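Long-range contacts in SPCC18.06c protein (Schizosaccharomyces pombe, PDB 2P51), which shortens the poly(A) tails of messenger RNAs from the 3' end, as a metal-dependent exonuclease and catalytic subunit of the CCR4-NOT complex: residues Ser49-Glu53 and His236-Ala242; Ile86-Leu92 and Cys104-Phe110. All blocks are in the same frame, centred on the assembly; numbering follows the deposited sequence.

In the fold
Both contacts are buried near the centre of the molecule and share one mixed sheet, in which strand 47-53 neighbours strand 87-93. Contact 1 sets the first of these strands against the start of helix 238-257 and is built of acidic side chains round two magnesium ions. Contact 2 is the hairpin of strands 87-93 and 105-109, held by backbone hydrogen bonds with amides on one face and largely apolar side chains on the other. The amide face looks toward contact 1, and the amides of Gln87 and Gln107 bond the start of helix 238-257. Along the chain, contact 2 is nested in the loop that contact 1 closes, with Asp51 and Gly89 joined by backbone hydrogen bonding.

Contact 1: Ser49-Glu53 and His236-Ala242; sequences SMDTE and HQAGSDA. With MG (magnesium ion), chain C; MG (magnesium ion), chain B.
Strand 49-53 and the first turn of the helix beginning at Ala238 run nearly antiparallel, at 147° with axes 6.8 Å apart, so that Met50 lies by Ala242 and Thr52 by Ala238. Two alanines suit this close approach: Ala242 CB sits 3.8 Å from Asp51 N, while Ala238 CB fits against Asp51 O and Glu53 CG. The carboxylates meet at a magnesium ion (chain C). Asp51 OD2 and Glu53 OE2 come from the strand and Asp241 OD2 from the helix, the last at 2.0 Å from the metal; water 2 is another ligand. Glu53 OE2 stands only 3.0 Å from Asp241 OD2, a crowding of negative charge that the cation would offset. This is the metal centre of the DEDD nuclease fold, whose remaining aspartate, Asp172, binds the second magnesium ion (chain B). Asp51 bridges the two ions: chi1 of -172° swings CG away from the backbone N, and the carboxylate lies between the metals, OD2 on the first and OD1 on the second, at 2.0 Å. Waters 1, 3, 4 and 5 also bind that second ion. Water 2 donates to Thr52 O at 2.7 Å, tying a metal ligand to the strand backbone. Asp241 is steadied through its other oxygen: OD1 accepts from His236 N at 3.1 Å on the syn side and forms a salt bridge with Arg231. Beside the site, Glu53 OE1 lies over one face of the His236 imidazole, 3.3 Å from NE2 but too badly angled for a hydrogen bond, with carboxylate and ring planes 46° apart.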
loop_
_atom_site.group_PDB
_atom_site.type_symbol
_atom_site.label_atom_id
_atom_site.label_comp_id
_atom_site.label_asym_id
_atom_site.label_seq_id
_atom_site.Cartn_x
_atom_site.Cartn_y
_atom_site.Cartn_z
ATOM N N SER A 49 4.546 -0.759 -6.490
ATOM C CA SER A 49 4.516 -1.457 -5.185
ATOM C C SER A 49 3.947 -0.509 -4.150
ATOM O O SER A 49 4.322 0.691 -4.221
ATOM C CB SER A 49 5.914 -1.954 -4.768
ATOM O OG SER A 49 6.350 -2.883 -5.783
ATOM N N MET A 50 3.101 -1.026 -3.244
ATOM C CA MET A 50 2.338 -0.106 -2.394
ATOM C C MET A 50 2.296 -0.600 -0.962
ATOM O O MET A 50 2.269 -1.818 -0.700
ATOM C CB MET A 50 0.910 0.048 -2.961
ATOM C CG MET A 50 -0.058 0.908 -2.194
ATOM S SD MET A 50 -0.915 0.002 -0.866
ATOM C CE MET A 50 -2.102 -0.918 -1.878
ATOM N N ASP A 51 2.266 0.417 -0.085
ATOM C CA ASP A 51 2.001 0.193 1.333
ATOM C C ASP A 51 1.200 1.373 1.881
ATOM O O ASP A 51 1.232 2.443 1.206
ATOM C CB ASP A 51 3.287 0.048 2.171
ATOM C CG ASP A 51 3.022 -0.386 3.610
ATOM O OD1 ASP A 51 2.055 -1.162 3.817
ATOM O OD2 ASP A 51 3.800 0.066 4.472
ATOM N N THR A 52 0.553 1.219 3.042
ATOM C CA THR A 52 -0.076 2.387 3.647
ATOM C C THR A 52 0.236 2.389 5.150
ATOM O O THR A 52 0.558 1.357 5.726
ATOM C CB THR A 52 -1.620 2.440 3.534
ATOM O OG1 THR A 52 -2.201 1.483 4.419
ATOM C CG2 THR A 52 -2.080 2.159 2.080
ATOM N N GLU A 53 0.189 3.564 5.778
ATOM C CA GLU A 53 0.211 3.615 7.228
ATOM C C GLU A 53 -1.152 4.208 7.667
ATOM O O GLU A 53 -1.705 5.103 7.000
ATOM C CB GLU A 53 1.354 4.454 7.782
ATOM C CG GLU A 53 2.755 4.072 7.329
ATOM C CD GLU A 53 3.146 2.654 7.634
ATOM O OE1 GLU A 53 2.783 2.105 8.681
ATOM O OE2 GLU A 53 3.856 2.044 6.776
ATOM N N HIS A 236 8.505 1.123 8.727
ATOM C CA HIS A 236 7.214 1.535 9.245
ATOM C C HIS A 236 6.925 2.952 8.792
ATOM O O HIS A 236 6.161 3.653 9.465
ATOM C CB HIS A 236 7.167 1.331 10.781
ATOM C CG HIS A 236 5.758 1.134 11.220
ATOM N ND1 HIS A 236 5.246 -0.126 11.471
ATOM C CD2 HIS A 236 4.752 2.022 11.425
ATOM C CE1 HIS A 236 3.965 -0.012 11.818
ATOM N NE2 HIS A 236 3.635 1.292 11.815
ATOM N N GLN A 237 7.477 3.339 7.634
ATOM C CA GLN A 237 6.997 4.490 6.887
ATOM C C GLN A 237 6.613 3.978 5.495
ATOM O O GLN A 237 7.349 3.118 4.992
ATOM C CB GLN A 237 7.964 5.686 6.820
ATOM C CG GLN A 237 7.983 6.380 8.215
ATOM C CD GLN A 237 8.338 7.841 8.126
ATOM O OE1 GLN A 237 7.790 8.627 7.359
ATOM N NE2 GLN A 237 9.339 8.306 8.906
ATOM N N ALA A 238 5.503 4.456 4.936
ATOM C CA ALA A 238 4.949 3.729 3.774
ATOM C C ALA A 238 5.852 3.811 2.558
ATOM O O ALA A 238 5.879 2.862 1.768
ATOM C CB ALA A 238 3.561 4.196 3.428
ATOM N N GLY A 239 6.574 4.903 2.338
ATOM C CA GLY A 239 7.461 5.034 1.202
ATOM C C GLY A 239 8.521 3.967 1.220
ATOM O O GLY A 239 8.713 3.195 0.255
ATOM N N SER A 240 9.233 3.842 2.323
ATOM C CA SER A 240 10.302 2.865 2.495
ATOM C C SER A 240 9.739 1.457 2.466
ATOM O O SER A 240 10.315 0.561 1.816
ATOM C CB SER A 240 10.995 3.157 3.836
ATOM O OG SER A 240 12.003 2.184 4.060
ATOM N N ASP A 241 8.610 1.246 3.141
ATOM C CA ASP A 241 8.034 -0.112 3.119
ATOM C C ASP A 241 7.601 -0.513 1.701
ATOM O O ASP A 241 7.786 -1.691 1.310
ATOM C CB ASP A 241 6.839 -0.212 4.056
ATOM C CG ASP A 241 7.151 -0.046 5.529
ATOM O OD1 ASP A 241 8.329 -0.208 5.951
ATOM O OD2 ASP A 241 6.219 0.255 6.334
ATOM N N ALA A 242 7.053 0.405 0.933
ATOM C CA ALA A 242 6.635 0.093 -0.447
ATOM C C ALA A 242 7.840 -0.227 -1.297
ATOM O O ALA A 242 7.862 -1.109 -2.177
ATOM C CB ALA A 242 5.873 1.286 -1.045
HETATM MG MG MG C . 4.201 -0.005 6.513
HETATM MG MG MG B . 1.259 -2.902 4.551
HETATM O O HOH W 1 0.086 -1.985 5.983
HETATM O O HOH W 2 2.157 -0.419 6.931
HETATM O O HOH W 3 2.318 -4.103 3.253
HETATM O O HOH W 4 2.725 -2.958 5.918
HETATM O O HOH W 5 0.501 -4.780 5.213
#

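Contact 2: Ile86-Leu92 and Cys104-Phe110; sequences IQIGLAL and CTWQFNF
The antiparallel hairpin of strands 87-93 and 105-109 is made by paired backbone bonds: Ile88 and Phe108 bond to each other in both directions, as do Leu90 and Trp106, and Phe110 N donates to Ile86 O at 2.9 Å. On one face the amides of Gln87, Gln107 and Asn109 gather, Gln107 NE2 and Asn109 ND2 both bonding Asp25 OD1. Gln87 NE2 gives a hydrogen to Asn109 OD1 at 2.9 Å, nearly along the C=O axis of Asn109, with the amide planes 39° apart. The Gln87 chain, extended beyond CG (chi2 180°), carries its amide there and also to helix 238-257, where OE1 accepts from Ala238 N. Ile86 and Gln87 both oppose Glu53, forming a classic beta bulge where strand 87-93 pairs with strand 47-53 in the sheet of the RNase H-like fold. Were Gln87 cut back to an alanine, Asn109 OD1, Ala238 N and Gln237 OE1 would probably lose this partner, and a gap is likely to open between sheet and helix. The other face is largely apolar: Ile88 CG1 packs against Phe110 CE2 at 3.5 Å, Leu90 CD1 against Phe108 CE2 at 3.8 Å, and Trp106 bonds Glu34 through NE1. Past Leu90, water 6 donates to both Leu92 O and Cys104 O, bridging the strands.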
loop_
_atom_site.group_PDB
_atom_site.type_symbol
_atom_site.label_atom_id
_atom_site.label_comp_id
_atom_site.label_asym_id
_atom_site.label_seq_id
_atom_site.Cartn_x
_atom_site.Cartn_y
_atom_site.Cartn_z
ATOM N N ILE A 86 -3.045 7.661 6.935
ATOM C CA ILE A 86 -1.963 8.585 7.316
ATOM C C ILE A 86 -0.916 8.666 6.221
ATOM O O ILE A 86 -0.423 9.789 5.941
ATOM C CB ILE A 86 -1.377 8.184 8.702
ATOM C CG1 ILE A 86 -2.411 8.413 9.817
ATOM C CG2 ILE A 86 -0.097 8.935 9.015
ATOM C CD1 ILE A 86 -2.057 7.794 11.176
ATOM N N GLN A 87 -0.551 7.579 5.579
ATOM C CA GLN A 87 0.405 7.671 4.501
ATOM C C GLN A 87 0.096 6.603 3.431
ATOM O O GLN A 87 -0.373 5.523 3.786
ATOM C CB GLN A 87 1.873 7.363 4.854
ATOM C CG GLN A 87 2.635 8.384 5.629
ATOM C CD GLN A 87 4.059 7.973 5.928
ATOM O OE1 GLN A 87 4.305 6.764 6.192
ATOM N NE2 GLN A 87 4.971 8.905 5.943
ATOM N N ILE A 88 0.403 6.898 2.187
ATOM C CA ILE A 88 0.432 5.879 1.135
ATOM C C ILE A 88 1.802 5.922 0.485
ATOM O O ILE A 88 2.253 7.023 0.146
ATOM C CB ILE A 88 -0.630 6.076 0.036
ATOM C CG1 ILE A 88 -2.051 5.959 0.596
ATOM C CG2 ILE A 88 -0.399 5.118 -1.133
ATOM C CD1 ILE A 88 -3.192 6.289 -0.334
ATOM N N GLY A 89 2.422 4.781 0.287
ATOM C CA GLY A 89 3.722 4.682 -0.406
ATOM C C GLY A 89 3.549 4.028 -1.762
ATOM O O GLY A 89 2.876 2.979 -1.823
ATOM N N LEU A 90 4.080 4.672 -2.812
ATOM C CA LEU A 90 4.045 4.091 -4.136
ATOM C C LEU A 90 5.473 4.054 -4.710
ATOM O O LEU A 90 6.067 5.107 -4.904
ATOM C CB LEU A 90 3.146 4.888 -5.082
ATOM C CG LEU A 90 1.679 5.098 -4.727
ATOM C CD1 LEU A 90 0.979 5.954 -5.777
ATOM C CD2 LEU A 90 0.971 3.752 -4.554
ATOM N N ALA A 91 5.971 2.859 -5.001
ATOM C CA ALA A 91 7.300 2.654 -5.544
ATOM C C ALA A 91 7.168 2.085 -6.958
ATOM O O ALA A 91 6.628 0.996 -7.145
ATOM C CB ALA A 91 8.107 1.719 -4.639
ATOM N N LEU A 92 7.685 2.838 -7.934
ATOM C CA LEU A 92 7.579 2.419 -9.328
ATOM C C LEU A 92 8.838 1.666 -9.739
ATOM O O LEU A 92 9.949 2.026 -9.378
ATOM C CB LEU A 92 7.401 3.576 -10.268
ATOM C CG LEU A 92 5.954 4.106 -10.444
ATOM C CD1 LEU A 92 5.217 4.440 -9.183
ATOM C CD2 LEU A 92 6.043 5.338 -11.383
ATOM N N CYS A 104 13.169 6.462 -5.934
ATOM C CA CYS A 104 12.957 5.044 -5.616
ATOM C C CYS A 104 11.505 4.844 -5.184
ATOM O O CYS A 104 10.965 3.763 -5.405
ATOM C CB CYS A 104 13.910 4.569 -4.525
ATOM S SG CYS A 104 15.694 4.751 -4.817
ATOM N N THR A 105 10.870 5.835 -4.554
ATOM C CA THR A 105 9.513 5.682 -4.034
ATOM C C THR A 105 8.932 7.054 -3.703
ATOM O O THR A 105 9.672 8.012 -3.431
ATOM C CB THR A 105 9.519 4.743 -2.809
ATOM O OG1 THR A 105 8.177 4.487 -2.385
ATOM C CG2 THR A 105 10.250 5.371 -1.616
ATOM N N TRP A 106 7.600 7.189 -3.719
ATOM C CA TRP A 106 6.893 8.369 -3.277
ATOM C C TRP A 106 6.161 8.047 -1.976
ATOM O O TRP A 106 5.619 6.940 -1.835
ATOM C CB TRP A 106 5.821 8.799 -4.294
ATOM C CG TRP A 106 6.394 9.564 -5.459
ATOM C CD1 TRP A 106 6.430 10.939 -5.556
ATOM C CD2 TRP A 106 6.995 9.053 -6.658
ATOM N NE1 TRP A 106 7.024 11.302 -6.752
ATOM C CE2 TRP A 106 7.371 10.190 -7.436
ATOM C CE3 TRP A 106 7.258 7.773 -7.156
ATOM C CZ2 TRP A 106 7.991 10.064 -8.682
ATOM C CZ3 TRP A 106 7.867 7.628 -8.391
ATOM C CH2 TRP A 106 8.227 8.770 -9.142
ATOM N N GLN A 107 6.135 9.039 -1.105
ATOM C CA GLN A 107 5.416 8.907 0.133
ATOM C C GLN A 107 4.399 10.045 0.227
ATOM O O GLN A 107 4.765 11.197 0.411
ATOM C CB GLN A 107 6.419 8.981 1.285
ATOM C CG GLN A 107 5.823 8.912 2.679
ATOM C CD GLN A 107 6.937 8.485 3.654
ATOM O OE1 GLN A 107 7.037 7.268 3.894
ATOM N NE2 GLN A 107 7.675 9.444 4.177
ATOM N N PHE A 108 3.109 9.707 0.136
ATOM C CA PHE A 108 2.016 10.656 0.206
ATOM C C PHE A 108 1.586 10.787 1.662
ATOM O O PHE A 108 1.263 9.751 2.273
ATOM C CB PHE A 108 0.833 10.149 -0.629
ATOM C CG PHE A 108 1.171 10.132 -2.111
ATOM C CD1 PHE A 108 0.834 11.221 -2.906
ATOM C CD2 PHE A 108 1.825 9.073 -2.690
ATOM C CE1 PHE A 108 1.165 11.213 -4.255
ATOM C CE2 PHE A 108 2.165 9.076 -4.043
ATOM C CZ PHE A 108 1.867 10.149 -4.844
ATOM N N ASN A 109 1.604 11.995 2.200
ATOM C CA ASN A 109 1.295 12.220 3.617
ATOM C C ASN A 109 -0.069 12.875 3.793
ATOM O O ASN A 109 -0.262 13.971 3.219
ATOM C CB ASN A 109 2.411 13.118 4.190
ATOM C CG ASN A 109 3.765 12.400 4.110
ATOM O OD1 ASN A 109 3.963 11.355 4.750
ATOM N ND2 ASN A 109 4.653 12.973 3.300
ATOM N N PHE A 110 -0.990 12.236 4.500
ATOM C CA PHE A 110 -2.388 12.666 4.512
ATOM C C PHE A 110 -2.764 13.409 5.786
ATOM O O PHE A 110 -2.169 13.254 6.860
ATOM C CB PHE A 110 -3.304 11.441 4.348
ATOM C CG PHE A 110 -3.163 10.920 2.923
ATOM C CD1 PHE A 110 -3.918 11.460 1.892
ATOM C CD2 PHE A 110 -2.247 9.934 2.602
ATOM C CE1 PHE A 110 -3.801 10.998 0.589
ATOM C CE2 PHE A 110 -2.127 9.433 1.319
ATOM C CZ PHE A 110 -2.899 10.006 0.298
HETATM O O HOH W 6 11.229 1.391 -6.914
HETATM O O HOH W 7 9.536 4.917 -7.789
#